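Local coordinates for protein HTP-2 (Caenorhabditis elegans, PDB 4TZM) that binds a closure motif of its partner HTP-3 through its HORMA domain and probably helps assemble the meiotic chromosome axis, at residues I122-F132 with H239-S250. Numbering follows the deposited sequence.
Sequences IEVFSMKFIYF and HHAAHMQCWSKS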
loop_
_atom_site.group_PDB
_atom_site.type_symbol
_atom_site.label_atom_id
_atom_site.label_comp_id
_atom_site.label_asym_id
_atom_site.label_seq_id
_atom_site.Cartn_x
_atom_site.Cartn_y
_atom_site.Cartn_z
ATOM N N ILE A 122 -0.272 3.346 -18.278
ATOM C CA ILE A 122 -0.376 2.049 -18.930
ATOM C C ILE A 122 -0.469 0.953 -17.869
ATOM O O ILE A 122 -0.816 -0.190 -18.169
ATOM C CB ILE A 122 0.824 1.780 -19.863
ATOM C CG1 ILE A 122 2.106 1.562 -19.054
ATOM C CG2 ILE A 122 1.001 2.930 -20.849
ATOM C CD1 ILE A 122 3.221 0.895 -19.846
ATOM N N GLU A 123 -0.164 1.320 -16.626
ATOM C CA GLU A 123 -0.270 0.408 -15.489
ATOM C C GLU A 123 -0.348 1.180 -14.172
ATOM O O GLU A 123 0.419 2.117 -13.951
ATOM C CB GLU A 123 0.916 -0.559 -15.462
ATOM C CG GLU A 123 0.867 -1.583 -14.340
ATOM C CD GLU A 123 1.822 -2.741 -14.566
ATOM O OE1 GLU A 123 1.515 -3.623 -15.399
ATOM O OE2 GLU A 123 2.882 -2.768 -13.909
ATOM N N VAL A 124 -1.279 0.791 -13.303
ATOM C CA VAL A 124 -1.451 1.452 -12.010
ATOM C C VAL A 124 -1.647 0.460 -10.867
ATOM O O VAL A 124 -2.487 -0.434 -10.948
ATOM C CB VAL A 124 -2.660 2.417 -12.017
ATOM C CG1 VAL A 124 -2.930 2.946 -10.616
ATOM C CG2 VAL A 124 -2.430 3.567 -12.980
ATOM N N PHE A 125 -0.866 0.622 -9.806
ATOM C CA PHE A 125 -1.115 -0.085 -8.557
ATOM C C PHE A 125 -1.567 0.916 -7.500
ATOM O O PHE A 125 -0.778 1.750 -7.053
ATOM C CB PHE A 125 0.133 -0.837 -8.095
ATOM C CG PHE A 125 0.383 -2.107 -8.851
ATOM C CD1 PHE A 125 1.049 -2.087 -10.068
ATOM C CD2 PHE A 125 -0.053 -3.325 -8.350
ATOM C CE1 PHE A 125 1.279 -3.261 -10.770
ATOM C CE2 PHE A 125 0.172 -4.503 -9.045
ATOM C CZ PHE A 125 0.841 -4.471 -10.257
ATOM N N SER A 126 -2.836 0.836 -7.109
ATOM C CA SER A 126 -3.425 1.846 -6.233
ATOM C C SER A 126 -3.803 1.296 -4.862
ATOM O O SER A 126 -4.275 0.164 -4.738
ATOM C CB SER A 126 -4.658 2.463 -6.894
ATOM O OG SER A 126 -5.648 1.484 -7.144
ATOM N N MET A 127 -3.583 2.108 -3.835
ATOM C CA MET A 127 -4.007 1.772 -2.483
ATOM C C MET A 127 -4.887 2.894 -1.926
ATOM O O MET A 127 -4.397 3.973 -1.592
ATOM C CB MET A 127 -2.794 1.526 -1.577
ATOM C CG MET A 127 -3.140 0.883 -0.238
ATOM S SD MET A 127 -1.697 0.371 0.728
ATOM C CE MET A 127 -0.733 -0.485 -0.513
ATOM N N LYS A 128 -6.189 2.634 -1.843
ATOM C CA LYS A 128 -7.151 3.637 -1.393
ATOM C C LYS A 128 -7.546 3.398 0.057
ATOM O O LYS A 128 -7.696 2.257 0.487
ATOM C CB LYS A 128 -8.394 3.632 -2.284
ATOM C CG LYS A 128 -8.115 3.968 -3.741
ATOM C CD LYS A 128 -9.349 3.761 -4.606
ATOM C CE LYS A 128 -9.071 4.118 -6.059
ATOM N NZ LYS A 128 -10.261 3.922 -6.934
ATOM N N PHE A 129 -7.729 4.480 0.804
ATOM C CA PHE A 129 -7.900 4.370 2.245
ATOM C C PHE A 129 -9.284 4.804 2.735
ATOM O O PHE A 129 -9.979 5.588 2.087
ATOM C CB PHE A 129 -6.804 5.179 2.954
ATOM C CG PHE A 129 -5.422 4.610 2.767
ATOM C CD1 PHE A 129 -4.643 4.974 1.676
ATOM C CD2 PHE A 129 -4.908 3.693 3.673
ATOM C CE1 PHE A 129 -3.375 4.440 1.498
ATOM C CE2 PHE A 129 -3.643 3.156 3.503
ATOM C CZ PHE A 129 -2.876 3.529 2.415
ATOM N N ILE A 130 -9.682 4.248 3.875
ATOM C CA ILE A 130 -10.892 4.656 4.573
ATOM C C ILE A 130 -10.537 4.862 6.032
ATOM O O ILE A 130 -9.839 4.042 6.627
ATOM C CB ILE A 130 -12.021 3.610 4.461
ATOM C CG1 ILE A 130 -12.353 3.325 2.996
ATOM C CG2 ILE A 130 -13.269 4.077 5.210
ATOM C CD1 ILE A 130 -13.337 2.192 2.799
ATOM N N TYR A 131 -11.007 5.961 6.605
ATOM C CA TYR A 131 -10.721 6.267 7.993
ATOM C C TYR A 131 -11.970 6.039 8.835
ATOM O O TYR A 131 -13.078 6.349 8.403
ATOM C CB TYR A 131 -10.206 7.704 8.112
ATOM C CG TYR A 131 -8.909 7.899 7.359
ATOM C CD1 TYR A 131 -7.694 7.560 7.939
ATOM C CD2 TYR A 131 -8.899 8.386 6.054
ATOM C CE1 TYR A 131 -6.506 7.718 7.254
ATOM C CE2 TYR A 131 -7.711 8.545 5.362
ATOM C CZ TYR A 131 -6.517 8.210 5.968
ATOM O OH TYR A 131 -5.324 8.363 5.292
ATOM N N PHE A 132 -11.798 5.459 10.017
ATOM C CA PHE A 132 -12.934 5.196 10.894
ATOM C C PHE A 132 -12.847 5.999 12.180
ATOM O O PHE A 132 -11.762 6.395 12.620
ATOM C CB PHE A 132 -13.039 3.707 11.227
ATOM C CG PHE A 132 -13.368 2.841 10.046
ATOM C CD1 PHE A 132 -12.366 2.396 9.196
ATOM C CD2 PHE A 132 -14.680 2.458 9.790
ATOM C CE1 PHE A 132 -12.662 1.592 8.106
ATOM C CE2 PHE A 132 -14.985 1.654 8.701
ATOM C CZ PHE A 132 -13.974 1.220 7.859
ATOM N N HIS A 239 -8.539 0.884 13.022
ATOM C CA HIS A 239 -9.186 2.167 12.765
ATOM C C HIS A 239 -9.001 2.663 11.341
ATOM O O HIS A 239 -9.325 3.809 11.027
ATOM C CB HIS A 239 -8.668 3.206 13.764
ATOM C CG HIS A 239 -8.901 2.818 15.190
ATOM N ND1 HIS A 239 -9.944 3.317 15.937
ATOM C CD2 HIS A 239 -8.244 1.947 15.992
ATOM C CE1 HIS A 239 -9.911 2.784 17.144
ATOM N NE2 HIS A 239 -8.891 1.949 17.205
ATOM N N HIS A 240 -8.497 1.792 10.478
ATOM C CA HIS A 240 -8.250 2.158 9.096
ATOM C C HIS A 240 -8.619 1.007 8.176
ATOM O O HIS A 240 -8.723 -0.139 8.613
ATOM C CB HIS A 240 -6.779 2.534 8.885
ATOM C CG HIS A 240 -6.298 3.638 9.773
ATOM N ND1 HIS A 240 -5.957 3.435 11.092
ATOM C CD2 HIS A 240 -6.107 4.959 9.534
ATOM C CE1 HIS A 240 -5.576 4.583 11.631
ATOM N NE2 HIS A 240 -5.659 5.521 10.704
ATOM N N ALA A 241 -8.821 1.319 6.901
ATOM C CA ALA A 241 -9.009 0.296 5.884
ATOM C C ALA A 241 -8.309 0.722 4.602
ATOM O O ALA A 241 -8.225 1.912 4.300
ATOM C CB ALA A 241 -10.494 0.038 5.633
ATOM N N ALA A 242 -7.799 -0.256 3.859
ATOM C CA ALA A 242 -7.143 0.014 2.590
ATOM C C ALA A 242 -7.643 -0.942 1.505
ATOM O O ALA A 242 -7.946 -2.105 1.784
ATOM C CB ALA A 242 -5.637 -0.094 2.741
ATOM N N HIS A 243 -7.742 -0.446 0.275
ATOM C CA HIS A 243 -8.129 -1.281 -0.857
ATOM C C HIS A 243 -7.067 -1.219 -1.954
ATOM O O HIS A 243 -6.772 -0.143 -2.482
ATOM C CB HIS A 243 -9.483 -0.848 -1.410
ATOM C CG HIS A 243 -10.014 -1.753 -2.476
ATOM N ND1 HIS A 243 -10.190 -1.341 -3.779
ATOM C CD2 HIS A 243 -10.399 -3.050 -2.434
ATOM C CE1 HIS A 243 -10.670 -2.347 -4.494
ATOM N NE2 HIS A 243 -10.803 -3.393 -3.701
ATOM N N MET A 244 -6.497 -2.375 -2.281
ATOM C CA MET A 244 -5.431 -2.480 -3.277
ATOM C C MET A 244 -5.990 -2.952 -4.624
ATOM O O MET A 244 -6.720 -3.947 -4.697
ATOM C CB MET A 244 -4.334 -3.431 -2.776
ATOM C CG MET A 244 -3.050 -3.436 -3.604
ATOM S SD MET A 244 -2.098 -1.902 -3.501
ATOM C CE MET A 244 -0.739 -2.257 -4.616
ATOM N N GLN A 245 -5.655 -2.226 -5.683
ATOM C CA GLN A 245 -6.186 -2.505 -7.013
ATOM C C GLN A 245 -5.094 -2.400 -8.067
ATOM O O GLN A 245 -4.085 -1.729 -7.860
ATOM C CB GLN A 245 -7.323 -1.537 -7.347
ATOM C CG GLN A 245 -8.699 -2.169 -7.405
ATOM C CD GLN A 245 -9.817 -1.140 -7.420
ATOM O OE1 GLN A 245 -9.592 0.040 -7.151
ATOM N NE2 GLN A 245 -11.030 -1.586 -7.731
ATOM N N CYS A 246 -5.293 -3.069 -9.197
ATOM C CA CYS A 246 -4.348 -2.980 -10.300
ATOM C C CYS A 246 -5.075 -2.805 -11.622
ATOM O O CYS A 246 -5.894 -3.638 -12.006
ATOM C CB CYS A 246 -3.449 -4.219 -10.358
ATOM S SG CYS A 246 -2.296 -4.261 -11.761
ATOM N N TRP A 247 -4.790 -1.696 -12.294
ATOM C CA TRP A 247 -5.177 -1.506 -13.684
ATOM C C TRP A 247 -3.934 -1.740 -14.529
ATOM O O TRP A 247 -2.840 -1.327 -14.143
ATOM C CB TRP A 247 -5.736 -0.104 -13.925
ATOM C CG TRP A 247 -7.105 0.122 -13.362
ATOM C CD1 TRP A 247 -8.292 -0.247 -13.925
ATOM C CD2 TRP A 247 -7.432 0.788 -12.137
ATOM N NE1 TRP A 247 -9.337 0.139 -13.122
ATOM C CE2 TRP A 247 -8.836 0.777 -12.018
ATOM C CE3 TRP A 247 -6.674 1.389 -11.127
ATOM C CZ2 TRP A 247 -9.497 1.344 -10.928
ATOM C CZ3 TRP A 247 -7.332 1.953 -10.046
ATOM C CH2 TRP A 247 -8.729 1.926 -9.956
ATOM N N SER A 248 -4.080 -2.403 -15.670
ATOM C CA SER A 248 -2.902 -2.716 -16.470
ATOM C C SER A 248 -3.198 -2.976 -17.944
ATOM O O SER A 248 -4.188 -3.618 -18.292
ATOM C CB SER A 248 -2.176 -3.926 -15.873
ATOM O OG SER A 248 -0.899 -4.092 -16.465
ATOM N N LYS A 249 -2.322 -2.464 -18.800
ATOM C CA LYS A 249 -2.343 -2.789 -20.218
ATOM C C LYS A 249 -1.813 -4.203 -20.420
ATOM O O LYS A 249 -2.124 -4.862 -21.412
ATOM C CB LYS A 249 -1.498 -1.798 -21.020
ATOM C CG LYS A 249 -2.153 -0.452 -21.281
ATOM C CD LYS A 249 -3.383 -0.601 -22.160
ATOM C CE LYS A 249 -3.661 0.679 -22.935
ATOM N NZ LYS A 249 -4.925 0.602 -23.719
ATOM N N SER A 250 -1.016 -4.661 -19.460
ATOM C CA SER A 250 -0.309 -5.933 -19.570
ATOM C C SER A 250 -1.160 -7.129 -19.137
ATOM O O SER A 250 -0.641 -8.233 -18.953
ATOM C CB SER A 250 0.976 -5.887 -18.740
ATOM O OG SER A 250 1.753 -4.745 -19.058
HETATM O O HOH W 1 1.346 -2.155 -18.865
HETATM O O HOH W 2 -8.828 6.598 11.957
HETATM O O HOH W 3 -11.610 5.328 15.488
#
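Val124 and Trp247, Ser126 and Gln245, Lys128 and His243, and Ile130 and Ala241 form successive hydrogen-bonded pairs that zip strand 123-132 antiparallel to strand 240-248 in the central sheet of the HORMA domain.

The face that carries Phe125 and Met127 packs on helix 35-56. Here Cys246 SG sits over one face of the Phe125 ring, 3.8 Å from its centroid, while Met244 CE reaches the ring's edge. Bent at chi2 (68°), Met244 also brings SD to 3.6 Å from Met127 CE. Farther along, Tyr131 CD1 comes within 3.4 Å of His240 CD2, the rings steeply inclined (79°) with neither over the other's face; Tyr131 OH is hydrogen-bonded to Leu105 O and His240 ND1 to Ser38 OG.

On the opposite face, Trp247 CZ3 lies 3.4 Å from Ser126 OG, a buried hydroxyl without a polar partner.

At the Glu123 end of the ladder, Ser248 OG donates to the anti lone pair of Glu123 OE1 (2.7 Å) and accepts from Ser250 N in an ST turn; OE1 also forms a salt bridge with Arg57 NH2. Shortening Glu123 to an alanine is likely to cost Ser248 OG its acceptor and Arg57 this carboxylate. The backbone ladder thus sets the register, sulfur and aromatic groups seal the helix-facing side, and the buried carboxylate, its charge probably offset by Arg57, ties down the end of strand 240-248.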